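Local coordinates for protein esterase A (Caulobacter crescentus, PDB 5GKV) that probably hydrolyses ester bonds as a serine hydrolase built on the fold shared by beta-lactamases and penicillin-binding proteins, at residues V311-I316 against N367-D372; S341-S346 against N363-A368; L78-K83 against S167-V172; S127-L132 against E303-R308. All coordinates share one frame; numbering follows the deposited sequence. Where two conformers were deposited one is given.

Contact 1: residues V311-I316 against N367-D372; sequences VLPYEI and NALIGD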
loop_
_atom_site.group_PDB
_atom_site.type_symbol
_atom_site.label_atom_id
_atom_site.label_comp_id
_atom_site.label_asym_id
_atom_site.label_seq_id
_atom_site.Cartn_x
_atom_site.Cartn_y
_atom_site.Cartn_z
ATOM N N VAL A 311 2.533 -15.889 5.507
ATOM C CA VAL A 311 1.221 -15.619 4.936
ATOM C C VAL A 311 1.302 -15.404 3.426
ATOM O O VAL A 311 0.613 -16.076 2.654
ATOM C CB VAL A 311 0.546 -14.408 5.632
ATOM C CG1 VAL A 311 -0.785 -14.079 4.975
ATOM C CG2 VAL A 311 0.348 -14.693 7.130
ATOM N N LEU A 312 2.141 -14.480 2.988
ATOM C CA LEU A 312 2.347 -14.306 1.555
ATOM C C LEU A 312 3.344 -15.345 1.060
ATOM O O LEU A 312 4.389 -15.544 1.688
ATOM C CB LEU A 312 2.836 -12.892 1.235
ATOM C CG LEU A 312 1.855 -11.774 1.612
ATOM C CD1 LEU A 312 2.458 -10.387 1.355
ATOM C CD2 LEU A 312 0.538 -11.908 0.868
ATOM N N PRO A 313 3.044 -16.046 -0.010
ATOM C CA PRO A 313 3.894 -17.167 -0.454
ATOM C C PRO A 313 5.122 -16.705 -1.236
ATOM O O PRO A 313 5.304 -17.036 -2.419
ATOM C CB PRO A 313 2.923 -17.996 -1.309
ATOM C CG PRO A 313 1.959 -17.000 -1.867
ATOM C CD PRO A 313 1.782 -15.952 -0.772
ATOM N N TYR A 314 5.992 -15.953 -0.558
ATOM C CA TYR A 314 7.162 -15.333 -1.166
ATOM C C TYR A 314 8.242 -15.150 -0.118
ATOM O O TYR A 314 7.956 -15.011 1.077
ATOM C CB TYR A 314 6.865 -13.940 -1.759
ATOM C CG TYR A 314 5.782 -13.883 -2.820
ATOM C CD1 TYR A 314 6.098 -13.882 -4.176
ATOM C CD2 TYR A 314 4.448 -13.776 -2.460
ATOM C CE1 TYR A 314 5.098 -13.812 -5.142
ATOM C CE2 TYR A 314 3.452 -13.702 -3.405
ATOM C CZ TYR A 314 3.779 -13.721 -4.748
ATOM O OH TYR A 314 2.767 -13.642 -5.681
ATOM N N GLU A 315 9.488 -15.107 -0.583
ATOM C CA GLU A 315 10.561 -14.516 0.202
ATOM C C GLU A 315 10.424 -12.995 0.132
ATOM O O GLU A 315 10.420 -12.423 -0.964
ATOM C CB GLU A 315 11.930 -14.957 -0.317
ATOM C CG GLU A 315 13.023 -14.805 0.729
ATOM C CD GLU A 315 14.436 -14.680 0.161
ATOM O OE1 GLU A 315 14.751 -15.300 -0.883
ATOM O OE2 GLU A 315 15.241 -13.948 0.778
ATOM N N ILE A 316 10.292 -12.346 1.288
ATOM C CA ILE A 316 10.088 -10.902 1.369
ATOM C C ILE A 316 11.140 -10.291 2.281
ATOM O O ILE A 316 11.465 -10.843 3.343
ATOM C CB ILE A 316 8.664 -10.546 1.865
ATOM C CG1 ILE A 316 7.618 -11.130 0.914
ATOM C CG2 ILE A 316 8.491 -9.011 2.033
ATOM C CD1 ILE A 316 6.169 -10.972 1.405
ATOM N N ASN A 367 -4.818 -12.374 -9.995
ATOM C CA ASN A 367 -4.677 -13.244 -8.832
ATOM C C ASN A 367 -3.229 -13.354 -8.362
ATOM O O ASN A 367 -2.883 -14.306 -7.649
ATOM C CB ASN A 367 -5.255 -14.629 -9.128
ATOM C CG ASN A 367 -4.378 -15.437 -10.060
ATOM O OD1 ASN A 367 -3.771 -14.894 -10.987
ATOM N ND2 ASN A 367 -4.299 -16.746 -9.812
ATOM N N ALA A 368 -2.370 -12.416 -8.756
ATOM C CA ALA A 368 -1.019 -12.335 -8.215
ATOM C C ALA A 368 -1.040 -11.419 -6.998
ATOM O O ALA A 368 -1.401 -10.241 -7.106
ATOM C CB ALA A 368 -0.029 -11.826 -9.263
ATOM N N LEU A 369 -0.659 -11.958 -5.835
ATOM C CA LEU A 369 -0.689 -11.153 -4.622
ATOM C C LEU A 369 0.301 -9.995 -4.708
ATOM O O LEU A 369 0.009 -8.881 -4.256
ATOM C CB LEU A 369 -0.397 -12.042 -3.413
ATOM C CG LEU A 369 -1.467 -13.122 -3.228
ATOM C CD1 LEU A 369 -0.953 -14.320 -2.427
ATOM C CD2 LEU A 369 -2.702 -12.509 -2.576
ATOM N N ILE A 370 1.484 -10.245 -5.276
ATOM C CA ILE A 370 2.448 -9.204 -5.610
ATOM C C ILE A 370 3.059 -9.561 -6.957
ATOM O O ILE A 370 2.990 -10.706 -7.416
ATOM C CB ILE A 370 3.567 -9.032 -4.550
ATOM C CG1 ILE A 370 4.308 -10.351 -4.344
ATOM C CG2 ILE A 370 2.990 -8.533 -3.227
ATOM C CD1 ILE A 370 5.356 -10.303 -3.243
ATOM N N GLY A 371 3.660 -8.559 -7.590
ATOM C CA GLY A 371 4.325 -8.774 -8.862
ATOM C C GLY A 371 3.381 -9.132 -9.991
ATOM O O GLY A 371 3.704 -10.001 -10.813
ATOM N N ASP A 372 2.213 -8.507 -10.035
ATOM C CA ASP A 372 1.326 -8.701 -11.171
ATOM C C ASP A 372 2.094 -8.335 -12.435
ATOM O O ASP A 372 2.669 -7.238 -12.500
ATOM C CB ASP A 372 0.079 -7.827 -11.032
ATOM C CG ASP A 372 -0.922 -8.053 -12.144
ATOM O OD1 ASP A 372 -0.647 -7.678 -13.310
ATOM O OD2 ASP A 372 -1.998 -8.624 -11.843
HETATM O O HOH W 1 3.323 -13.322 -8.133
#
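The ring of Tyr314 takes Ile370 over one face: CG1 of Ile370 stands 3.5 Å from the ring centroid and 15° off its normal, a CH-pi contact. From there the isoleucine runs back along the ring, until its CD1 is 3.6 Å from CG of Tyr314. A chi1 of 57° swings CG1 of Ile370 over the ring and leaves CG2 of this beta-branched residue to other neighbours. At the ring edge, near its plane, comes Leu369, whose CB is 4.2 Å from CE2 of Tyr314. In the ring plane beside the phenol lies a water that donates to Ile370 O at 2.7 Å and is also hydrogen-bonded to Tyr314 OH. Farther along, the Leu369 side chain crosses that of Pro313 at about a right angle, with CD1 of Leu369 3.6 Å from CD of Pro313. Leu369 also touches Trp343, and Ile370 reaches Met323 on strand 323-324. Proline's restricted phi fits the centre of the inverse gamma turn here, closed by Tyr314 N donating to Leu312 O at 2.8 Å; the turn and Tyr314 together pack the lead-in to strand 315-318 on the loop before helix 373-384.

Contact 2: residues S341-S346 against N363-A368; sequences SGWGGS and NKQGNA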
loop_
_atom_site.group_PDB
_atom_site.type_symbol
_atom_site.label_atom_id
_atom_site.label_comp_id
_atom_site.label_asym_id
_atom_site.label_seq_id
_atom_site.Cartn_x
_atom_site.Cartn_y
_atom_site.Cartn_z
ATOM N N SER A 341 2.466 -3.280 -2.785
ATOM C CA SER A 341 1.539 -3.712 -3.811
ATOM C C SER A 341 0.180 -3.993 -3.188
ATOM O O SER A 341 0.054 -4.138 -1.970
ATOM C CB SER A 341 2.062 -4.959 -4.541
ATOM O OG SER A 341 3.343 -4.692 -5.085
ATOM N N GLY A 342 -0.831 -4.083 -4.044
ATOM C CA GLY A 342 -2.198 -4.219 -3.591
ATOM C C GLY A 342 -2.881 -5.414 -4.225
ATOM O O GLY A 342 -2.527 -5.861 -5.322
ATOM N N TRP A 343 -3.863 -5.941 -3.493
ATOM C CA TRP A 343 -4.744 -7.003 -3.969
ATOM C C TRP A 343 -5.232 -6.727 -5.389
ATOM O O TRP A 343 -5.872 -5.707 -5.652
ATOM C CB TRP A 343 -5.939 -7.120 -3.013
ATOM C CG TRP A 343 -6.939 -8.153 -3.426
ATOM C CD1 TRP A 343 -8.069 -7.959 -4.180
ATOM C CD2 TRP A 343 -6.918 -9.543 -3.087
ATOM N NE1 TRP A 343 -8.740 -9.155 -4.347
ATOM C CE2 TRP A 343 -8.057 -10.139 -3.683
ATOM C CE3 TRP A 343 -6.052 -10.344 -2.337
ATOM C CZ2 TRP A 343 -8.343 -11.493 -3.553
ATOM C CZ3 TRP A 343 -6.341 -11.690 -2.207
ATOM C CH2 TRP A 343 -7.476 -12.252 -2.814
ATOM N N GLY A 344 -4.936 -7.634 -6.307
ATOM C CA GLY A 344 -5.408 -7.508 -7.667
ATOM C C GLY A 344 -4.410 -6.905 -8.636
ATOM O O GLY A 344 -4.578 -7.069 -9.853
ATOM N N GLY A 345 -3.382 -6.214 -8.143
ATOM C CA GLY A 345 -2.279 -5.874 -9.025
ATOM C C GLY A 345 -1.733 -4.460 -8.953
ATOM O O GLY A 345 -0.707 -4.195 -9.578
ATOM N N SER A 346 -2.373 -3.552 -8.208
ATOM C CA SER A 346 -1.841 -2.195 -8.099
ATOM C C SER A 346 -0.509 -2.181 -7.342
ATOM O O SER A 346 -0.170 -3.105 -6.595
ATOM C CB SER A 346 -2.849 -1.269 -7.403
ATOM O OG SER A 346 -2.937 -1.524 -5.996
ATOM N N ASN A 363 -8.343 -1.518 -12.383
ATOM C CA ASN A 363 -9.550 -2.017 -11.742
ATOM C C ASN A 363 -9.915 -3.449 -12.113
ATOM O O ASN A 363 -10.807 -4.014 -11.474
ATOM C CB ASN A 363 -10.750 -1.082 -12.006
ATOM C CG ASN A 363 -11.070 -0.903 -13.482
ATOM O OD1 ASN A 363 -10.319 -1.321 -14.349
ATOM N ND2 ASN A 363 -12.194 -0.236 -13.766
ATOM N N LYS A 364 -9.243 -4.067 -13.077
ATOM C CA LYS A 364 -9.381 -5.508 -13.287
ATOM C C LYS A 364 -8.394 -6.241 -12.372
ATOM O O LYS A 364 -7.172 -6.133 -12.534
ATOM C CB LYS A 364 -9.174 -5.881 -14.749
ATOM C CG LYS A 364 -9.305 -7.395 -15.003
ATOM C CD LYS A 364 -9.199 -7.710 -16.491
ATOM C CE LYS A 364 -9.192 -9.221 -16.758
ATOM N NZ LYS A 364 -10.487 -9.847 -16.342
ATOM N N GLN A 365 -8.927 -6.980 -11.404
ATOM C CA GLN A 365 -8.097 -7.638 -10.401
ATOM C C GLN A 365 -7.556 -8.955 -10.939
ATOM O O GLN A 365 -8.318 -9.785 -11.438
ATOM C CB GLN A 365 -8.914 -7.869 -9.130
ATOM C CG GLN A 365 -9.437 -6.564 -8.549
ATOM C CD GLN A 365 -10.156 -6.744 -7.211
ATOM O OE1 GLN A 365 -10.897 -7.704 -7.011
ATOM N NE2 GLN A 365 -9.920 -5.827 -6.294
ATOM N N GLY A 366 -6.242 -9.138 -10.850
ATOM C CA GLY A 366 -5.623 -10.413 -11.147
ATOM C C GLY A 366 -5.543 -11.263 -9.893
ATOM O O GLY A 366 -6.109 -10.940 -8.849
ATOM N N ASN A 367 -4.818 -12.374 -9.995
ATOM C CA ASN A 367 -4.677 -13.244 -8.832
ATOM C C ASN A 367 -3.229 -13.354 -8.362
ATOM O O ASN A 367 -2.883 -14.306 -7.649
ATOM C CB ASN A 367 -5.255 -14.629 -9.128
ATOM C CG ASN A 367 -4.378 -15.437 -10.060
ATOM O OD1 ASN A 367 -3.771 -14.894 -10.987
ATOM N ND2 ASN A 367 -4.299 -16.746 -9.812
ATOM N N ALA A 368 -2.370 -12.416 -8.756
ATOM C CA ALA A 368 -1.019 -12.335 -8.215
ATOM C C ALA A 368 -1.040 -11.419 -6.998
ATOM O O ALA A 368 -1.401 -10.241 -7.106
ATOM C CB ALA A 368 -0.029 -11.826 -9.263
HETATM O O HOH W 2 -3.807 -9.962 -5.603
#
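Gly344 and Gly366 are tied by the one direct hydrogen bond between 341-346 and 363-368: Gly366 N donates its N-H to Gly344 O over 2.8 Å, nearly straight at 173°, from a position tilted slightly out of the carbonyl plane. A second, indirect link uses water, which accepts from Gly344 N at 2.7 Å and donates to Ala368 O at 2.9 Å. Both polar backbone atoms of Gly344 therefore serve the contact. Bonds inside 341-346 set the shape that makes this possible. Gly345 N donates to Gly342 O at 3.0 Å, closing a type II turn in which Gly344 holds the third place, with a positive phi easy for a residue without a side chain.

Packing adds the rest. The bare CA of Gly344 lets CB of Gln365 come to 3.8 Å. Past it, the extended Gln365 crosses Trp343 at about a right angle, its NE2 in the indole plane at the ring edge, 3.5 Å from CD1 of Trp343, with amide and ring planes 77° apart. Trp343 also meets Phe79 edge-to-face.

The turn starts at Gly342, the glycine of Ser341-Gly342, which probably corresponds to the Thr-Gly of the family's Lys-Thr-Gly motif. Because every hydrogen bond and water link here uses main-chain groups, the two loops are joined chiefly through backbone polarity, with Trp343 and Gln365 filling in alongside.

Contact 3: residues L78-K83 against S167-V172; sequences LFSTTK and SGYHPV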
loop_
_atom_site.group_PDB
_atom_site.type_symbol
_atom_site.label_atom_id
_atom_site.label_comp_id
_atom_site.label_asym_id
_atom_site.label_seq_id
_atom_site.Cartn_x
_atom_site.Cartn_y
_atom_site.Cartn_z
ATOM N N LEU A 78 -7.134 1.103 -3.680
ATOM C CA LEU A 78 -5.732 0.708 -3.755
ATOM C C LEU A 78 -5.430 -0.594 -3.024
ATOM O O LEU A 78 -4.359 -1.171 -3.238
ATOM C CB LEU A 78 -4.835 1.813 -3.166
ATOM C CG LEU A 78 -4.956 3.198 -3.800
ATOM C CD1 LEU A 78 -4.050 4.223 -3.046
ATOM C CD2 LEU A 78 -4.635 3.158 -5.319
ATOM N N PHE A 79 -6.340 -1.056 -2.171
ATOM C CA PHE A 79 -6.133 -2.199 -1.279
ATOM C C PHE A 79 -4.776 -2.023 -0.598
ATOM O O PHE A 79 -4.487 -0.912 -0.130
ATOM C CB PHE A 79 -6.340 -3.495 -2.060
ATOM C CG PHE A 79 -7.746 -3.636 -2.554
ATOM C CD1 PHE A 79 -8.758 -3.997 -1.674
ATOM C CD2 PHE A 79 -8.074 -3.328 -3.864
ATOM C CE1 PHE A 79 -10.074 -4.078 -2.106
ATOM C CE2 PHE A 79 -9.382 -3.413 -4.303
ATOM C CZ PHE A 79 -10.380 -3.785 -3.427
ATOM N N SER A 80 -3.924 -3.049 -0.547
ATOM C CA SER A 80 -2.739 -2.976 0.298
ATOM C C SER A 80 -1.670 -2.043 -0.249
ATOM O O SER A 80 -0.694 -1.785 0.454
ATOM C CB SER A 80 -2.162 -4.378 0.533
ATOM O OG SER A 80 -2.163 -5.166 -0.646
ATOM N N THR A 81 -1.827 -1.507 -1.468
ATOM C CA THR A 81 -0.916 -0.434 -1.854
ATOM C C THR A 81 -1.024 0.723 -0.864
ATOM O O THR A 81 -0.039 1.424 -0.601
ATOM C CB THR A 81 -1.194 0.018 -3.299
ATOM O OG1 THR A 81 -0.950 -1.088 -4.170
ATOM C CG2 THR A 81 -0.254 1.179 -3.701
ATOM N N THR A 82 -2.190 0.871 -0.222
ATOM C CA THR A 82 -2.360 1.859 0.847
ATOM C C THR A 82 -1.314 1.732 1.958
ATOM O O THR A 82 -0.951 2.732 2.582
ATOM C CB THR A 82 -3.768 1.717 1.442
ATOM O OG1 THR A 82 -4.728 1.694 0.370
ATOM C CG2 THR A 82 -4.083 2.853 2.404
ATOM N N LYS A 83 -0.809 0.519 2.216
ATOM C CA LYS A 83 0.149 0.329 3.306
ATOM C C LYS A 83 1.422 1.148 3.126
ATOM O O LYS A 83 2.077 1.498 4.119
ATOM C CB LYS A 83 0.507 -1.161 3.439
ATOM C CG LYS A 83 -0.686 -2.034 3.827
ATOM C CD LYS A 83 -0.229 -3.407 4.306
ATOM C CE LYS A 83 -1.393 -4.200 4.902
ATOM N NZ LYS A 83 -2.393 -4.587 3.840
ATOM N N SER A 167 8.344 -13.234 9.225
ATOM C CA SER A 167 7.225 -12.315 9.070
ATOM C C SER A 167 5.979 -13.096 8.664
ATOM O O SER A 167 6.055 -14.146 8.014
ATOM C CB SER A 167 7.546 -11.228 8.028
ATOM O OG SER A 167 7.825 -11.816 6.763
ATOM N N GLY A 168 4.829 -12.614 9.124
ATOM C CA GLY A 168 3.551 -13.178 8.735
ATOM C C GLY A 168 2.605 -12.049 8.379
ATOM O O GLY A 168 1.954 -11.462 9.249
ATOM N N TYR A 169 2.555 -11.738 7.094
ATOM C CA TYR A 169 1.869 -10.552 6.597
ATOM C C TYR A 169 0.485 -10.387 7.216
ATOM O O TYR A 169 -0.303 -11.332 7.267
ATOM C CB TYR A 169 1.770 -10.665 5.081
ATOM C CG TYR A 169 1.060 -9.515 4.399
ATOM C CD1 TYR A 169 1.622 -8.243 4.377
ATOM C CD2 TYR A 169 -0.142 -9.718 3.722
ATOM C CE1 TYR A 169 0.980 -7.183 3.715
ATOM C CE2 TYR A 169 -0.779 -8.677 3.054
ATOM C CZ TYR A 169 -0.214 -7.420 3.062
ATOM O OH TYR A 169 -0.853 -6.410 2.400
ATOM N N HIS A 170 0.209 -9.178 7.719
ATOM C CA HIS A 170 -1.050 -8.774 8.332
ATOM C C HIS A 170 -1.887 -8.023 7.295
ATOM O O HIS A 170 -1.757 -6.794 7.203
ATOM C CB HIS A 170 -0.811 -7.834 9.520
ATOM C CG HIS A 170 -0.065 -8.435 10.681
ATOM N ND1 HIS A 170 0.995 -9.306 10.536
ATOM C CD2 HIS A 170 -0.202 -8.231 12.014
ATOM C CE1 HIS A 170 1.460 -9.633 11.731
ATOM N NE2 HIS A 170 0.754 -8.988 12.643
ATOM N N PRO A 171 -2.747 -8.680 6.507
ATOM C CA PRO A 171 -3.373 -7.957 5.378
ATOM C C PRO A 171 -4.360 -6.872 5.802
ATOM O O PRO A 171 -4.464 -5.855 5.112
ATOM C CB PRO A 171 -4.061 -9.070 4.576
ATOM C CG PRO A 171 -4.299 -10.161 5.559
ATOM C CD PRO A 171 -3.136 -10.101 6.533
ATOM N N VAL A 172 -5.091 -7.051 6.895
ATOM C CA VAL A 172 -6.064 -6.067 7.360
ATOM C C VAL A 172 -5.637 -5.433 8.682
ATOM O O VAL A 172 -5.689 -4.212 8.846
ATOM C CB VAL A 172 -7.469 -6.699 7.478
ATOM C CG1 VAL A 172 -8.498 -5.627 7.814
ATOM C CG2 VAL A 172 -7.835 -7.461 6.193
#
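Lys83 meets Tyr169 and Pro171 at what is probably the active centre. Ser80-Thr81-Thr82-Lys83 matches the Ser-X-X-Lys signature of the beta-lactamase fold, where the serine is the usual nucleophile, and Tyr169 is consistent with the tyrosine of class C enzymes and their esterase relatives. The Lys83 amine is gripped by three acceptors. NZ donates to Tyr169 OH at 2.8 Å and to Pro171 O at 2.7 Å, and Ser263 O outside the two segments takes a third bond. A long lysine suits this buried place: its chain is extended up to CE, then turned by a chi4 of 68°, which puts NZ between the phenol and the carbonyl. Tyr169, arriving from the opposite direction, has chi1 of 179°, CG anti to the backbone N, which carries its OH across to Lys83 and Ser80.

In the conformer given, CB of Ser80 lies 3.1 Å from OH of Tyr169, at the ring edge near its plane, while Ser80 OG is bonded to Ser341 O. On the far loop Tyr169 N is satisfied by Asp309 OD2 and His170 N by His128 ND1. Within 78-83, Phe79 O accepts twice, from Thr82 N and, in the carbonyl plane, from Thr82 OG1 at 2.7 Å.

Contact 4: residues S127-L132 against E303-R308; sequences SHQAGL and ERLRGR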
loop_
_atom_site.group_PDB
_atom_site.type_symbol
_atom_site.label_atom_id
_atom_site.label_comp_id
_atom_site.label_asym_id
_atom_site.label_seq_id
_atom_site.Cartn_x
_atom_site.Cartn_y
_atom_site.Cartn_z
ATOM N N SER A 127 6.694 -4.396 10.392
ATOM C CA SER A 127 7.293 -5.406 9.532
ATOM C C SER A 127 6.654 -6.788 9.714
ATOM O O SER A 127 7.257 -7.802 9.339
ATOM C CB SER A 127 8.808 -5.462 9.754
ATOM O OG SER A 127 9.133 -5.716 11.118
ATOM N N HIS A 128 5.435 -6.841 10.252
ATOM C CA HIS A 128 4.614 -8.042 10.282
ATOM C C HIS A 128 5.223 -9.120 11.170
ATOM O O HIS A 128 5.062 -10.311 10.915
ATOM C CB HIS A 128 4.348 -8.549 8.845
ATOM C CG HIS A 128 3.776 -7.472 7.962
ATOM N ND1 HIS A 128 2.435 -7.135 7.975
ATOM C CD2 HIS A 128 4.375 -6.594 7.120
ATOM C CE1 HIS A 128 2.226 -6.118 7.152
ATOM N NE2 HIS A 128 3.386 -5.769 6.619
ATOM N N GLN A 129 5.901 -8.702 12.242
ATOM C CA GLN A 129 6.525 -9.638 13.165
ATOM C C GLN A 129 5.695 -9.912 14.409
ATOM O O GLN A 129 5.991 -10.878 15.125
ATOM C CB GLN A 129 7.893 -9.112 13.596
ATOM C CG GLN A 129 8.882 -9.012 12.474
ATOM C CD GLN A 129 10.245 -8.658 13.001
ATOM O OE1 GLN A 129 10.850 -9.445 13.730
ATOM N NE2 GLN A 129 10.730 -7.470 12.665
ATOM N N ALA A 130 4.675 -9.093 14.690
ATOM C CA ALA A 130 4.003 -9.121 15.986
ATOM C C ALA A 130 2.957 -10.226 16.116
ATOM O O ALA A 130 2.273 -10.278 17.141
ATOM C CB ALA A 130 3.346 -7.767 16.277
ATOM N N GLY A 131 2.791 -11.086 15.111
ATOM C CA GLY A 131 1.959 -12.258 15.287
ATOM C C GLY A 131 0.471 -12.022 15.288
ATOM O O GLY A 131 -0.275 -12.889 15.746
ATOM N N LEU A 132 0.006 -10.892 14.758
ATOM C CA LEU A 132 -1.412 -10.546 14.774
ATOM C C LEU A 132 -1.994 -10.541 13.358
ATOM O O LEU A 132 -2.837 -9.701 13.019
ATOM C CB LEU A 132 -1.614 -9.193 15.454
ATOM C CG LEU A 132 -0.897 -9.032 16.805
ATOM C CD1 LEU A 132 -1.097 -7.616 17.384
ATOM C CD2 LEU A 132 -1.349 -10.097 17.823
ATOM N N GLU A 303 16.123 -2.797 5.957
ATOM C CA GLU A 303 15.631 -4.152 6.156
ATOM C C GLU A 303 15.520 -4.478 7.639
ATOM O O GLU A 303 16.506 -4.404 8.375
ATOM C CB GLU A 303 16.554 -5.160 5.480
ATOM C CG GLU A 303 16.053 -6.583 5.627
ATOM C CD GLU A 303 16.920 -7.574 4.878
ATOM O OE1 GLU A 303 17.899 -8.063 5.471
ATOM O OE2 GLU A 303 16.624 -7.850 3.697
ATOM N N ARG A 304 14.320 -4.853 8.063
ATOM C CA ARG A 304 14.095 -5.379 9.401
ATOM C C ARG A 304 14.332 -6.879 9.454
ATOM O O ARG A 304 14.979 -7.378 10.387
ATOM C CB ARG A 304 12.669 -5.057 9.855
ATOM C CG ARG A 304 12.541 -3.769 10.666
ATOM C CD ARG A 304 13.260 -2.620 10.004
ATOM N NE ARG A 304 13.165 -1.374 10.764
ATOM C CZ ARG A 304 13.236 -0.164 10.221
ATOM N NH1 ARG A 304 13.387 -0.026 8.895
ATOM N NH2 ARG A 304 13.153 0.910 11.003
ATOM N N LEU A 305 13.813 -7.605 8.467
ATOM C CA LEU A 305 14.060 -9.034 8.351
ATOM C C LEU A 305 13.720 -9.473 6.935
ATOM O O LEU A 305 13.035 -8.762 6.189
ATOM C CB LEU A 305 13.259 -9.842 9.368
ATOM C CG LEU A 305 11.802 -10.158 9.064
ATOM C CD1 LEU A 305 11.324 -11.254 10.031
ATOM C CD2 LEU A 305 10.926 -8.908 9.148
ATOM N N ARG A 306 14.196 -10.673 6.591
ATOM C CA ARG A 306 14.043 -11.226 5.254
ATOM C C ARG A 306 13.924 -12.740 5.346
ATOM O O ARG A 306 14.602 -13.371 6.158
ATOM C CB ARG A 306 15.228 -10.835 4.366
ATOM C CG ARG A 306 15.197 -11.482 3.001
ATOM C CD ARG A 306 16.345 -11.015 2.147
ATOM N NE ARG A 306 16.540 -11.917 1.019
ATOM C CZ ARG A 306 17.380 -11.691 0.018
ATOM N NH1 ARG A 306 18.089 -10.572 -0.006
ATOM N NH2 ARG A 306 17.495 -12.581 -0.962
ATOM N N GLY A 307 13.071 -13.309 4.518
ATOM C CA GLY A 307 12.855 -14.743 4.515
ATOM C C GLY A 307 11.451 -15.045 4.042
ATOM O O GLY A 307 10.690 -14.151 3.662
ATOM N N ARG A 308 11.129 -16.341 4.057
ATOM C CA ARG A 308 9.802 -16.792 3.655
ATOM C C ARG A 308 8.739 -16.225 4.584
ATOM O O ARG A 308 8.802 -16.401 5.802
ATOM C CB ARG A 308 9.714 -18.322 3.678
ATOM C CG ARG A 308 8.784 -18.864 2.606
ATOM C CD ARG A 308 9.542 -18.869 1.284
ATOM N NE ARG A 308 8.681 -18.953 0.112
ATOM C CZ ARG A 308 9.122 -18.757 -1.126
ATOM N NH1 ARG A 308 10.407 -18.465 -1.326
ATOM N NH2 ARG A 308 8.290 -18.853 -2.156
#
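Leu305 and Gln129 come alongside each other through their torsions: chi1 of 81° puts CG of Leu305 between its own N and carbonyl carbon, and chi1 of -64° followed by an extended chain sends Gln129 past it in the opposite direction. The two methyls of Leu305 lie along the outer part of Gln129, with CD2 of Leu305 3.8 Å from NE2 of Gln129 and CD1 of Leu305 4.1 Å from CD of Gln129. CD2 of Leu305 also lies 3.8 Å from Ser127 O.

Helix 122-126 ends here in a Schellman motif, with His128 at C-prime with positive phi and Gln129 N returning to Gln124 O. The loop after this helix packs on strand 305-306, which pairs with strand 315-318. Gln129 folds back on Ser127: NE2 donates to Ser127 OG at 2.8 Å, almost straight at 174° and in the amide plane. A small hydroxyl suits the spot, as Ser127 OG is also bonded to Glu123 O of the helix. Beside it, CB of Ser127 packs 3.9 Å from CB of Arg304, which crosses Gln129 at about a right angle. Only the root of the arginine is used here; its guanidinium leads away to a salt bridge with Glu123 and to the carbonyls of Ala299 and Ala302.

Contact 3, about 6 Å from the centre of the chain, holds the probable catalytic residues, and the other contacts are arranged round it. Contact 2 lies about 12 Å away between centres and is joined to it where Ser346 OG meets Thr81 OG1 at 2.7 Å. From the other flank contact 4 reaches 167-172 through Gly168 N and His128 O, 2.9 Å apart. Contact 1 shares Asn367 and Ala368 with contact 2 and touches contact 3 where CD1 of Leu312 lies 3.5 Å from CG of Tyr169; it also joins contact 4 in the two-stranded sheet, Ile316 N being 3.0 Å from Gly307 O. Contacts 2 and 4 do not touch, their centres about 22 Å apart.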